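PDB 6IL9: fructuronate-tagaturonate epimerase UxaE from Cohnella laeviribosi in complex with 1 glycerol from Cohnella laeviribosi, which catalyses the interconversion of fructuronate and tagaturonate, epimers of one another, on a TIM-barrel scaffold that carries a zinc ion. Local coordinates for residues 395-398 with 399-402; 122-125 with 126-129; 376-379 with 380-384; 303-306 with 307-311; 96-100 with 101-105. All blocks are in the same frame, centred on the assembly; numbering follows the deposited sequence.

All five contacts are local. In chain order they run 5, 2, 4, 3, 1. Contacts 5 and 4 lie in loops after barrel strands 93-96 and 300-302; contact 5 runs on into helix 104-111. Contact 2 is the junction of strand 117-124 with helix 125-131. Contacts 3 and 1 lie on helices 369-382 and 384-402, after the last barrel strand, 363-367. Contacts 2 and 5 have centres about 12 Å apart and touch: Arg-99 NE forms a salt bridge with Glu-127 OE2 at 2.9 Å. No other pair touches. Side chains of contacts 2, 4 and 5 come within about 10 Å of the zinc ion, consistent with the metal-bearing end of the barrel; contacts 1 and 3 lie farther out.

Contact 1 of 5, residues 395-398 with 399-402; sequences LEHF and EEAT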
loop_
_atom_site.group_PDB
_atom_site.type_symbol
_atom_site.label_atom_id
_atom_site.label_comp_id
_atom_site.label_asym_id
_atom_site.label_seq_id
_atom_site.Cartn_x
_atom_site.Cartn_y
_atom_site.Cartn_z
ATOM N N LEU A 395 -14.924 -15.485 12.288
ATOM C CA LEU A 395 -14.557 -16.570 13.196
ATOM C C LEU A 395 -14.722 -17.917 12.522
ATOM O O LEU A 395 -13.864 -18.796 12.648
ATOM C CB LEU A 395 -15.420 -16.521 14.453
ATOM C CG LEU A 395 -15.079 -15.513 15.545
ATOM C CD1 LEU A 395 -16.207 -15.462 16.578
ATOM C CD2 LEU A 395 -13.756 -15.867 16.207
ATOM N N GLU A 396 -15.822 -18.093 11.791
ATOM C CA GLU A 396 -16.121 -19.386 11.196
ATOM C C GLU A 396 -15.178 -19.740 10.056
ATOM O O GLU A 396 -15.007 -20.929 9.759
ATOM C CB GLU A 396 -17.570 -19.397 10.708
ATOM C CG GLU A 396 -18.573 -19.477 11.842
ATOM C CD GLU A 396 -20.000 -19.206 11.393
ATOM O OE1 GLU A 396 -20.229 -19.014 10.174
ATOM O OE2 GLU A 396 -20.889 -19.174 12.270
ATOM N N HIS A 397 -14.563 -18.749 9.410
ATOM C CA HIS A 397 -13.745 -18.981 8.227
ATOM C C HIS A 397 -12.300 -18.530 8.405
ATOM O O HIS A 397 -11.557 -18.463 7.426
ATOM C CB HIS A 397 -14.367 -18.284 7.014
ATOM C CG HIS A 397 -15.722 -18.811 6.660
ATOM N ND1 HIS A 397 -15.896 -19.969 5.931
ATOM C CD2 HIS A 397 -16.964 -18.352 6.944
ATOM C CE1 HIS A 397 -17.190 -20.198 5.780
ATOM N NE2 HIS A 397 -17.859 -19.233 6.383
ATOM N N PHE A 398 -11.884 -18.255 9.642
ATOM C CA PHE A 398 -10.567 -17.675 9.891
ATOM C C PHE A 398 -9.443 -18.536 9.317
ATOM O O PHE A 398 -8.476 -18.012 8.745
ATOM C CB PHE A 398 -10.406 -17.489 11.394
ATOM C CG PHE A 398 -9.129 -16.838 11.805
ATOM C CD1 PHE A 398 -8.841 -15.543 11.424
ATOM C CD2 PHE A 398 -8.234 -17.510 12.615
ATOM C CE1 PHE A 398 -7.673 -14.930 11.837
ATOM C CE2 PHE A 398 -7.058 -16.903 13.019
ATOM C CZ PHE A 398 -6.781 -15.621 12.629
ATOM N N GLU A 399 -9.556 -19.861 9.456
ATOM C CA GLU A 399 -8.488 -20.747 9.004
ATOM C C GLU A 399 -8.195 -20.574 7.515
ATOM O O GLU A 399 -7.038 -20.688 7.095
ATOM C CB GLU A 399 -8.862 -22.199 9.315
ATOM C CG GLU A 399 -7.707 -23.071 9.774
ATOM C CD GLU A 399 -7.965 -24.562 9.547
ATOM O OE1 GLU A 399 -9.147 -24.968 9.515
ATOM O OE2 GLU A 399 -6.983 -25.324 9.393
ATOM N N GLU A 400 -9.223 -20.293 6.705
ATOM C CA GLU A 400 -8.999 -20.079 5.276
ATOM C C GLU A 400 -8.122 -18.860 5.025
ATOM O O GLU A 400 -7.322 -18.848 4.084
ATOM C CB GLU A 400 -10.339 -19.927 4.547
ATOM C CG GLU A 400 -11.320 -21.051 4.836
ATOM C CD GLU A 400 -12.771 -20.640 4.636
ATOM O OE1 GLU A 400 -13.026 -19.727 3.830
ATOM O OE2 GLU A 400 -13.660 -21.221 5.296
ATOM N N ALA A 401 -8.244 -17.838 5.866
ATOM C CA ALA A 401 -7.507 -16.606 5.648
ATOM C C ALA A 401 -6.081 -16.680 6.200
ATOM O O ALA A 401 -5.179 -16.022 5.663
ATOM C CB ALA A 401 -8.305 -15.452 6.258
ATOM N N THR A 402 -5.843 -17.489 7.237
ATOM C CA THR A 402 -4.480 -17.643 7.738
ATOM C C THR A 402 -3.568 -18.327 6.728
ATOM O O THR A 402 -2.344 -18.269 6.881
ATOM C CB THR A 402 -4.462 -18.420 9.059
ATOM O OG1 THR A 402 -4.906 -19.769 8.843
ATOM C CG2 THR A 402 -5.350 -17.748 10.086
HETATM O O HOH W 1 -11.925 -21.591 9.984
#
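His-397 and Glu-400 meet through their side chains, one turn apart near the end of helix 384-402. The Glu-400 chain can be followed outward. Its CB lies 3.5 Å from His-397 O, and CG stays beside the same carbonyl. Beyond CG the chain is extended, and CD comes alongside the histidine. OE2 then accepts from His-397 ND1 at 2.6 Å, with an N-H...O angle of 162°. OE1 lies farther from ND1, at 3.6 Å. The acceptor sits in the plane of the imidazole, at its edge. ND1 reaches OE2 on the syn side, somewhat out of the carboxylate plane. Ring and carboxylate are turned 75° against each other. The short bond ties down the ring's rotation and would probably favour a positively charged imidazole.

Phe-398 turns to another side of the helix. Its CG is anti to the backbone N (chi1 -177°), which sets the ring beneath Thr-402. Thr-402 CG2 lies over one ring face, 3.7 Å from the centroid, in a CH-pi contact. Thr-402 OG1 donates to Glu-399 O at 2.9 Å.

The backbone is irregular here. Phe-398 O accepts from both Ala-401 N and Thr-402 N. The amide of Glu-399 lacks a helical bond to the turn before; it donates instead to a water at 3.0 Å, which bridges to Glu-396 O. Leu-437 and Leu-411 also touch Phe-398. His-397 and Glu-400 form a His-carboxylate hydrogen bond at i, i+3 on a kinked helix end, in the helical layer that follows the last strand of the TIM barrel.

Contact 2 of 5, residues 122-125 with 126-129; sequences QQSI and RELA
Ser-124 OG stands between its backbone N and carbonyl carbon (chi1 70°), and Glu-127 CG lies anti to its own carbonyl carbon (chi1 -82°), so each side chain reaches the other residue's backbone. Ser-124 OG accepts from Glu-127 N at 2.9 Å. In return, Glu-127 OE1 accepts from Ser-124 N at 2.8 Å, with an N-H...O angle of 165°. That bond uses the anti lone pair of OE1. A water also donates to OE1, at 2.7 Å, and accepts from Gln-122 NE2.

Gln-123 comes across the glutamate at about a right angle. Its OE1 lies 3.3 Å from Glu-127 CB. Its NE2 donates to Gln-122 O at 2.9 Å, in the carbonyl plane and on a lone pair. This bond fixes the rotation of the amide. With Arg-99 at Glu-127 OE2, both carboxylate oxygens of this buried residue are held. An alanine in place of Glu-127 would probably leave Ser-124 N without its acceptor and Arg-99 without this carboxylate partner.

Backbone bonds from Leu-128 N to Ser-124 O and from Ala-129 N to Ile-125 O begin the helix. Ser-124 also touches the zinc ligand His-161. The pair is a capping box, with Ser-124 as N-cap, where barrel strand 117-124 passes into helix 125-131 near the metal site.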
loop_
_atom_site.group_PDB
_atom_site.type_symbol
_atom_site.label_atom_id
_atom_site.label_comp_id
_atom_site.label_asym_id
_atom_site.label_seq_id
_atom_site.Cartn_x
_atom_site.Cartn_y
_atom_site.Cartn_z
ATOM N N GLN A 122 -2.579 1.813 -4.230
ATOM C CA GLN A 122 -1.624 0.776 -3.845
ATOM C C GLN A 122 -2.415 -0.461 -3.464
ATOM O O GLN A 122 -3.128 -0.434 -2.462
ATOM C CB GLN A 122 -0.754 1.246 -2.679
ATOM C CG GLN A 122 0.081 0.132 -2.069
ATOM C CD GLN A 122 0.268 0.308 -0.579
ATOM O OE1 GLN A 122 1.021 1.170 -0.141
ATOM N NE2 GLN A 122 -0.422 -0.506 0.209
ATOM N N GLN A 123 -2.301 -1.526 -4.258
ATOM C CA GLN A 123 -2.911 -2.808 -3.921
ATOM C C GLN A 123 -2.012 -3.912 -4.453
ATOM O O GLN A 123 -1.341 -3.744 -5.479
ATOM C CB GLN A 123 -4.325 -2.952 -4.512
ATOM C CG GLN A 123 -5.427 -2.189 -3.761
ATOM C CD GLN A 123 -5.729 -2.805 -2.411
ATOM O OE1 GLN A 123 -6.559 -3.715 -2.304
ATOM N NE2 GLN A 123 -5.049 -2.328 -1.369
ATOM N N SER A 124 -1.993 -5.033 -3.741
ATOM C CA SER A 124 -1.244 -6.207 -4.166
ATOM C C SER A 124 -2.087 -7.072 -5.094
ATOM O O SER A 124 -3.314 -6.960 -5.143
ATOM C CB SER A 124 -0.800 -7.046 -2.964
ATOM O OG SER A 124 -1.910 -7.689 -2.352
ATOM N N ILE A 125 -1.396 -7.957 -5.823
ATOM C CA ILE A 125 -2.070 -8.919 -6.691
ATOM C C ILE A 125 -3.033 -9.779 -5.883
ATOM O O ILE A 125 -4.160 -10.053 -6.315
ATOM C CB ILE A 125 -1.028 -9.777 -7.437
ATOM C CG1 ILE A 125 -0.247 -8.922 -8.430
ATOM C CG2 ILE A 125 -1.701 -10.928 -8.152
ATOM C CD1 ILE A 125 -1.102 -8.373 -9.556
ATOM N N ARG A 126 -2.610 -10.203 -4.686
ATOM C CA ARG A 126 -3.484 -10.983 -3.817
ATOM C C ARG A 126 -4.703 -10.178 -3.382
ATOM O O ARG A 126 -5.821 -10.699 -3.352
ATOM C CB ARG A 126 -2.705 -11.470 -2.595
ATOM C CG ARG A 126 -3.586 -12.070 -1.504
ATOM C CD ARG A 126 -2.758 -12.841 -0.507
ATOM N NE ARG A 126 -2.062 -13.947 -1.156
ATOM C CZ ARG A 126 -0.825 -14.329 -0.853
ATOM N NH1 ARG A 126 -0.148 -13.691 0.095
ATOM N NH2 ARG A 126 -0.268 -15.345 -1.499
ATOM N N GLU A 127 -4.507 -8.905 -3.030
ATOM C CA GLU A 127 -5.642 -8.073 -2.638
ATOM C C GLU A 127 -6.647 -7.923 -3.772
ATOM O O GLU A 127 -7.859 -7.928 -3.538
ATOM C CB GLU A 127 -5.153 -6.701 -2.188
ATOM C CG GLU A 127 -4.664 -6.673 -0.766
ATOM C CD GLU A 127 -3.952 -5.376 -0.424
ATOM O OE1 GLU A 127 -3.028 -4.971 -1.171
ATOM O OE2 GLU A 127 -4.319 -4.759 0.600
ATOM N N LEU A 128 -6.162 -7.749 -5.005
ATOM C CA LEU A 128 -7.076 -7.695 -6.143
ATOM C C LEU A 128 -7.855 -8.996 -6.274
ATOM O O LEU A 128 -9.070 -8.982 -6.500
ATOM C CB LEU A 128 -6.308 -7.424 -7.432
ATOM C CG LEU A 128 -5.574 -6.088 -7.539
ATOM C CD1 LEU A 128 -4.807 -6.033 -8.853
ATOM C CD2 LEU A 128 -6.555 -4.927 -7.409
ATOM N N ALA A 129 -7.169 -10.130 -6.128
ATOM C CA ALA A 129 -7.822 -11.428 -6.283
ATOM C C ALA A 129 -8.849 -11.677 -5.184
ATOM O O ALA A 129 -9.928 -12.222 -5.445
ATOM C CB ALA A 129 -6.765 -12.533 -6.301
HETATM O O HOH W 2 -1.135 -3.070 -0.909
#

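Contact 3 of 5, residues 376-379 with 380-384; sequences VRIV and AKTNP
Regular helical bonds tie Ala-380 N to Val-376 O and Lys-381 N to Arg-377 O, and the last turn closes with Asn-383 N to Val-379 O at 2.7 Å. The hydroxyl OG1 of Thr-382 lies between the backbone N and the carbonyl carbon (chi1 67°), facing Ile-378 O. OG1 donates to that oxygen at 2.8 Å, from above the carbonyl plane. Thr-382 N donates to the same oxygen at 2.9 Å. Ile-378 O thus takes two bonds from one residue, with a weak third from Lys-381 N. A valine at Thr-382 would probably cost Ile-378 O its hydroxyl donor, leaving the amide at this position as its main partner.

Arg-377 and Lys-381 lie side by side and point the same way. They meet through carbon, Arg-377 CD to Lys-381 CE at 3.8 Å. Their charged ends stay apart, NH1 of Arg-377 being 6.0 Å from NZ of Lys-381. The guanidinium is held elsewhere, by a salt bridge to Glu-374 and a hydrogen bond to Asn-430. Val-379 touches Phe-461 and Tyr-387. Asn-383 leaves the helical conformation and is at the N-cap position of helix 384-402. This is a tight junction between consecutive helices after the last barrel strand.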
loop_
_atom_site.group_PDB
_atom_site.type_symbol
_atom_site.label_atom_id
_atom_site.label_comp_id
_atom_site.label_asym_id
_atom_site.label_seq_id
_atom_site.Cartn_x
_atom_site.Cartn_y
_atom_site.Cartn_z
ATOM N N VAL A 376 -14.484 -1.127 9.147
ATOM C CA VAL A 376 -15.134 -2.091 10.032
ATOM C C VAL A 376 -15.510 -1.431 11.353
ATOM O O VAL A 376 -16.601 -1.665 11.893
ATOM C CB VAL A 376 -14.224 -3.315 10.251
ATOM C CG1 VAL A 376 -14.812 -4.221 11.350
ATOM C CG2 VAL A 376 -14.057 -4.101 8.959
ATOM N N ARG A 377 -14.620 -0.588 11.887
ATOM C CA ARG A 377 -14.924 0.121 13.126
ATOM C C ARG A 377 -16.169 0.994 12.976
ATOM O O ARG A 377 -16.996 1.067 13.889
ATOM C CB ARG A 377 -13.723 0.963 13.550
ATOM C CG ARG A 377 -13.814 1.475 14.968
ATOM C CD ARG A 377 -12.918 2.690 15.162
ATOM N NE ARG A 377 -11.493 2.450 14.910
ATOM C CZ ARG A 377 -10.654 1.884 15.777
ATOM N NH1 ARG A 377 -11.093 1.449 16.951
ATOM N NH2 ARG A 377 -9.373 1.739 15.465
ATOM N N ILE A 378 -16.329 1.654 11.825
ATOM C CA ILE A 378 -17.548 2.430 11.600
ATOM C C ILE A 378 -18.775 1.522 11.638
ATOM O O ILE A 378 -19.826 1.899 12.175
ATOM C CB ILE A 378 -17.462 3.194 10.266
ATOM C CG1 ILE A 378 -16.401 4.289 10.341
ATOM C CG2 ILE A 378 -18.848 3.771 9.887
ATOM C CD1 ILE A 378 -16.645 5.334 11.382
ATOM N N VAL A 379 -18.672 0.328 11.047
ATOM C CA VAL A 379 -19.795 -0.609 11.069
ATOM C C VAL A 379 -20.101 -1.034 12.502
ATOM O O VAL A 379 -21.265 -1.078 12.923
ATOM C CB VAL A 379 -19.511 -1.825 10.164
ATOM C CG1 VAL A 379 -20.613 -2.880 10.312
ATOM C CG2 VAL A 379 -19.394 -1.393 8.712
ATOM N N ALA A 380 -19.061 -1.344 13.282
ATOM C CA ALA A 380 -19.296 -1.691 14.683
ATOM C C ALA A 380 -20.024 -0.569 15.423
ATOM O O ALA A 380 -20.884 -0.835 16.274
ATOM C CB ALA A 380 -17.977 -2.017 15.383
ATOM N N LYS A 381 -19.707 0.690 15.100
ATOM C CA LYS A 381 -20.294 1.830 15.805
ATOM C C LYS A 381 -21.708 2.155 15.339
ATOM O O LYS A 381 -22.526 2.616 16.143
ATOM C CB LYS A 381 -19.424 3.076 15.621
ATOM C CG LYS A 381 -18.112 3.042 16.386
ATOM C CD LYS A 381 -17.270 4.271 16.098
ATOM C CE LYS A 381 -15.931 4.202 16.820
ATOM N NZ LYS A 381 -16.067 4.527 18.260
ATOM N N THR A 382 -22.010 1.956 14.057
ATOM C CA THR A 382 -23.244 2.472 13.475
ATOM C C THR A 382 -24.180 1.401 12.941
ATOM O O THR A 382 -25.357 1.700 12.693
ATOM C CB THR A 382 -22.928 3.446 12.329
ATOM O OG1 THR A 382 -22.323 2.719 11.254
ATOM C CG2 THR A 382 -21.983 4.533 12.797
ATOM N N ASN A 383 -23.709 0.171 12.770
ATOM C CA ASN A 383 -24.527 -0.922 12.245
ATOM C C ASN A 383 -24.161 -2.193 12.997
ATOM O O ASN A 383 -23.658 -3.158 12.412
ATOM C CB ASN A 383 -24.324 -1.078 10.736
ATOM C CG ASN A 383 -25.392 -1.948 10.082
ATOM O OD1 ASN A 383 -25.561 -1.931 8.867
ATOM N ND2 ASN A 383 -26.102 -2.721 10.879
ATOM N N PRO A 384 -24.419 -2.229 14.311
ATOM C CA PRO A 384 -23.938 -3.368 15.119
ATOM C C PRO A 384 -24.455 -4.713 14.649
ATOM O O PRO A 384 -23.725 -5.711 14.737
ATOM C CB PRO A 384 -24.436 -3.032 16.535
ATOM C CG PRO A 384 -25.542 -2.032 16.344
ATOM C CD PRO A 384 -25.171 -1.251 15.114
#

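Contact 4 of 5, residues 303-306 with 307-311; sequences PRFI and GEFQK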
loop_
_atom_site.group_PDB
_atom_site.type_symbol
_atom_site.label_atom_id
_atom_site.label_comp_id
_atom_site.label_asym_id
_atom_site.label_seq_id
_atom_site.Cartn_x
_atom_site.Cartn_y
_atom_site.Cartn_z
ATOM N N PRO A 303 13.562 -4.404 3.690
ATOM C CA PRO A 303 14.117 -5.608 4.309
ATOM C C PRO A 303 13.101 -6.237 5.250
ATOM O O PRO A 303 12.048 -5.675 5.541
ATOM C CB PRO A 303 15.339 -5.093 5.065
ATOM C CG PRO A 303 14.983 -3.672 5.401
ATOM C CD PRO A 303 14.077 -3.171 4.318
ATOM N N ARG A 304 13.415 -7.454 5.680
ATOM C CA ARG A 304 12.704 -8.067 6.795
ATOM C C ARG A 304 13.475 -7.709 8.058
ATOM O O ARG A 304 14.621 -8.133 8.239
ATOM C CB ARG A 304 12.579 -9.578 6.645
ATOM C CG ARG A 304 12.222 -10.224 7.986
ATOM C CD ARG A 304 11.195 -11.310 7.855
ATOM N NE ARG A 304 11.197 -12.172 9.032
ATOM C CZ ARG A 304 10.289 -12.102 9.996
ATOM N NH1 ARG A 304 9.313 -11.208 9.912
ATOM N NH2 ARG A 304 10.354 -12.916 11.042
ATOM N N PHE A 305 12.865 -6.893 8.908
ATOM C CA PHE A 305 13.519 -6.458 10.129
ATOM C C PHE A 305 13.485 -7.546 11.199
ATOM O O PHE A 305 12.605 -8.413 11.218
ATOM C CB PHE A 305 12.855 -5.184 10.668
ATOM C CG PHE A 305 12.939 -4.003 9.730
ATOM C CD1 PHE A 305 14.119 -3.318 9.571
ATOM C CD2 PHE A 305 11.814 -3.567 9.044
ATOM C CE1 PHE A 305 14.200 -2.235 8.732
ATOM C CE2 PHE A 305 11.884 -2.476 8.188
ATOM C CZ PHE A 305 13.080 -1.815 8.027
ATOM N N ILE A 306 14.465 -7.485 12.102
ATOM C CA ILE A 306 14.460 -8.352 13.269
ATOM C C ILE A 306 13.148 -8.178 14.035
ATOM O O ILE A 306 12.607 -7.073 14.124
ATOM C CB ILE A 306 15.691 -8.046 14.141
ATOM C CG1 ILE A 306 15.859 -9.128 15.195
ATOM C CG2 ILE A 306 15.595 -6.655 14.756
ATOM C CD1 ILE A 306 16.319 -10.440 14.621
ATOM N N GLY A 307 12.613 -9.281 14.554
ATOM C CA GLY A 307 11.290 -9.269 15.173
ATOM C C GLY A 307 10.199 -9.618 14.173
ATOM O O GLY A 307 10.447 -10.242 13.138
ATOM N N GLU A 308 8.967 -9.214 14.487
ATOM C CA GLU A 308 7.853 -9.484 13.585
ATOM C C GLU A 308 6.996 -8.247 13.358
ATOM O O GLU A 308 6.709 -7.493 14.292
ATOM C CB GLU A 308 6.951 -10.600 14.115
ATOM C CG GLU A 308 7.662 -11.907 14.352
ATOM C CD GLU A 308 6.689 -12.964 14.837
ATOM O OE1 GLU A 308 5.687 -13.201 14.134
ATOM O OE2 GLU A 308 6.925 -13.536 15.918
ATOM N N PHE A 309 6.570 -8.078 12.110
ATOM C CA PHE A 309 5.648 -7.031 11.662
ATOM C C PHE A 309 4.402 -7.731 11.144
ATOM O O PHE A 309 4.261 -7.928 9.932
ATOM C CB PHE A 309 6.281 -6.161 10.544
ATOM C CG PHE A 309 7.204 -5.075 11.032
ATOM C CD1 PHE A 309 8.420 -5.380 11.641
ATOM C CD2 PHE A 309 6.868 -3.747 10.834
ATOM C CE1 PHE A 309 9.264 -4.355 12.070
ATOM C CE2 PHE A 309 7.699 -2.716 11.267
ATOM C CZ PHE A 309 8.903 -3.031 11.889
ATOM N N GLN A 310 3.493 -8.101 12.050
ATOM C CA GLN A 310 2.251 -8.754 11.665
ATOM C C GLN A 310 1.171 -7.716 11.375
ATOM O O GLN A 310 1.204 -6.589 11.886
ATOM C CB GLN A 310 1.758 -9.691 12.763
ATOM C CG GLN A 310 2.661 -10.899 12.976
ATOM C CD GLN A 310 2.052 -11.887 13.927
ATOM O OE1 GLN A 310 0.833 -11.946 14.073
ATOM N NE2 GLN A 310 2.892 -12.685 14.578
ATOM N N LYS A 311 0.196 -8.122 10.562
ATOM C CA LYS A 311 -0.926 -7.244 10.250
ATOM C C LYS A 311 -1.720 -6.888 11.505
ATOM O O LYS A 311 -2.034 -7.755 12.325
ATOM C CB LYS A 311 -1.871 -7.915 9.250
ATOM C CG LYS A 311 -1.245 -8.279 7.921
ATOM C CD LYS A 311 -0.586 -7.073 7.276
ATOM C CE LYS A 311 -0.197 -7.397 5.826
ATOM N NZ LYS A 311 0.847 -6.490 5.304
#
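This is a surface contact within the TIM-barrel loop that leads from strand 300-302 to helix 319-336. It joins Phe-305 to Phe-309 and Arg-304 to Gly-307 without a hydrogen bond between the segments. The two phenyl rings cross obliquely, with centroids 5.7 Å apart and planes at 38°. Phe-309 does the touching with one corner of its ring. Its CE1 lies 3.9 Å from Phe-305 CB and about as near CD2. Phe-305 CG is anti to its carbonyl carbon (chi1 -62°), and the ring hangs on the same side of the loop as Phe-309.

Arg-304 bends at chi2 and lays one face of its guanidinium over Gly-307 O. NH2 is 3.4 Å from that oxygen, at a poor angle for a bond. Gly-307 has a positive phi of 92°, where a CB would clash with Ile-306 O. Farther along, Gln-310 NE2 donates to Glu-308 OE1 at 2.9 Å, from above the carboxylate plane.

Ile-306 O is hydrogen-bonded to the hydroxyl of Tyr-315. The side chain of Phe-309 lies about 9 Å from the zinc ion. Phe-305 meets Phe-322 of helix 319-336 edge-to-face, and both phenylalanines touch Ile-342 of the next barrel strand, 339-342.

Contact 5 of 5, residues 96-100 with 101-105; sequences LGDRL and GIAGP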
loop_
_atom_site.group_PDB
_atom_site.type_symbol
_atom_site.label_atom_id
_atom_site.label_comp_id
_atom_site.label_asym_id
_atom_site.label_seq_id
_atom_site.Cartn_x
_atom_site.Cartn_y
_atom_site.Cartn_z
ATOM N N LEU A 96 -0.866 4.349 0.891
ATOM C CA LEU A 96 -2.201 4.431 1.474
ATOM C C LEU A 96 -3.111 3.466 0.712
ATOM O O LEU A 96 -3.986 3.880 -0.063
ATOM C CB LEU A 96 -2.697 5.888 1.441
ATOM C CG LEU A 96 -1.899 6.802 2.393
ATOM C CD1 LEU A 96 -2.135 8.292 2.110
ATOM C CD2 LEU A 96 -2.180 6.462 3.876
ATOM N N GLY A 97 -2.895 2.174 0.946
ATOM C CA GLY A 97 -3.662 1.152 0.253
ATOM C C GLY A 97 -5.130 1.176 0.641
ATOM O O GLY A 97 -5.493 1.391 1.802
ATOM N N ASP A 98 -5.978 0.924 -0.344
ATOM C CA ASP A 98 -7.424 1.031 -0.176
ATOM C C ASP A 98 -8.058 -0.194 -0.830
ATOM O O ASP A 98 -8.183 -0.256 -2.057
ATOM C CB ASP A 98 -7.927 2.329 -0.788
ATOM C CG ASP A 98 -9.413 2.527 -0.593
ATOM O OD1 ASP A 98 -10.061 1.699 0.097
ATOM O OD2 ASP A 98 -9.930 3.516 -1.144
ATOM N N ARG A 99 -8.460 -1.154 0.002
ATOM C CA ARG A 99 -9.088 -2.394 -0.436
ATOM C C ARG A 99 -10.518 -2.191 -0.892
ATOM O O ARG A 99 -11.084 -3.095 -1.515
ATOM C CB ARG A 99 -9.072 -3.417 0.702
ATOM C CG ARG A 99 -7.688 -3.833 1.089
ATOM C CD ARG A 99 -7.663 -4.601 2.389
ATOM N NE ARG A 99 -6.366 -5.248 2.563
ATOM C CZ ARG A 99 -6.056 -6.023 3.593
ATOM N NH1 ARG A 99 -6.941 -6.230 4.560
ATOM N NH2 ARG A 99 -4.853 -6.579 3.653
ATOM N N LEU A 100 -11.097 -1.035 -0.589
ATOM C CA LEU A 100 -12.515 -0.770 -0.784
ATOM C C LEU A 100 -12.796 0.237 -1.878
ATOM O O LEU A 100 -13.883 0.204 -2.463
ATOM C CB LEU A 100 -13.139 -0.262 0.522
ATOM C CG LEU A 100 -12.936 -1.158 1.744
ATOM C CD1 LEU A 100 -13.417 -0.439 2.997
ATOM C CD2 LEU A 100 -13.675 -2.482 1.551
ATOM N N GLY A 101 -11.857 1.135 -2.162
ATOM C CA GLY A 101 -12.110 2.187 -3.120
ATOM C C GLY A 101 -12.823 3.412 -2.583
ATOM O O GLY A 101 -13.225 4.267 -3.387
ATOM N N ILE A 102 -12.990 3.538 -1.264
ATOM C CA ILE A 102 -13.705 4.659 -0.660
ATOM C C ILE A 102 -12.851 5.468 0.309
ATOM O O ILE A 102 -13.369 6.395 0.936
ATOM C CB ILE A 102 -14.988 4.190 0.058
ATOM C CG1 ILE A 102 -14.649 3.239 1.205
ATOM C CG2 ILE A 102 -15.954 3.554 -0.931
ATOM C CD1 ILE A 102 -15.864 2.852 2.071
ATOM N N ALA A 103 -11.574 5.138 0.475
ATOM C CA ALA A 103 -10.745 5.832 1.461
ATOM C C ALA A 103 -9.930 6.979 0.875
ATOM O O ALA A 103 -9.295 7.721 1.637
ATOM C CB ALA A 103 -9.780 4.854 2.139
ATOM N N GLY A 104 -9.946 7.148 -0.434
ATOM C CA GLY A 104 -9.140 8.154 -1.091
ATOM C C GLY A 104 -9.272 9.551 -0.513
ATOM O O GLY A 104 -8.278 10.188 -0.152
ATOM N N PRO A 105 -10.506 10.070 -0.435
ATOM C CA PRO A 105 -10.670 11.446 0.069
ATOM C C PRO A 105 -10.155 11.640 1.481
ATOM O O PRO A 105 -9.437 12.615 1.744
ATOM C CB PRO A 105 -12.184 11.670 -0.028
ATOM C CG PRO A 105 -12.617 10.752 -1.138
ATOM C CD PRO A 105 -11.764 9.520 -0.974
#
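Asp-98 meets Gly-101 and Ala-103 through its carboxylate, and this buried group is the tight part of the contact. CG is anti to the backbone N (chi1 -177°), which turns both oxygens into the bend of the chain. OD1 accepts from Leu-100 N at 3.0 Å, from above the carboxylate plane. It also takes a weak bond from Gly-101 N at 2.9 Å. OD2 accepts from Ala-103 N at 2.8 Å, with an N-H...O angle of 159°, and it too is met from above the plane. Three backbone amides thus gather round one carboxylate. They would probably favour its charged form, and they fix its rotation. Ala-103 CB packs beside it, 3.5 Å from OD2.

The looser, partly exposed side is formed by Gly-101 and Ile-102. Ile-102 CG1 makes a single apolar touch, at 3.9 Å, to CB of the buried Leu-100. Gly-101 turns the chain with a positive phi of 84°. A CB there would clash with Leu-100 O.

The bond from Leu-100 N to OD1 makes an Asx turn. The loop leads from barrel strand 93-96 into helix 104-111. Leu-100 and Ile-102 lean on Phe-462 of helix 458-467, and Ala-103 touches Tyr-472 and Leu-476 of helix 469-487. On another side Leu-100 reaches Trp-372 of helix 369-382, while Arg-99 reaches Glu-127 of helix 125-131.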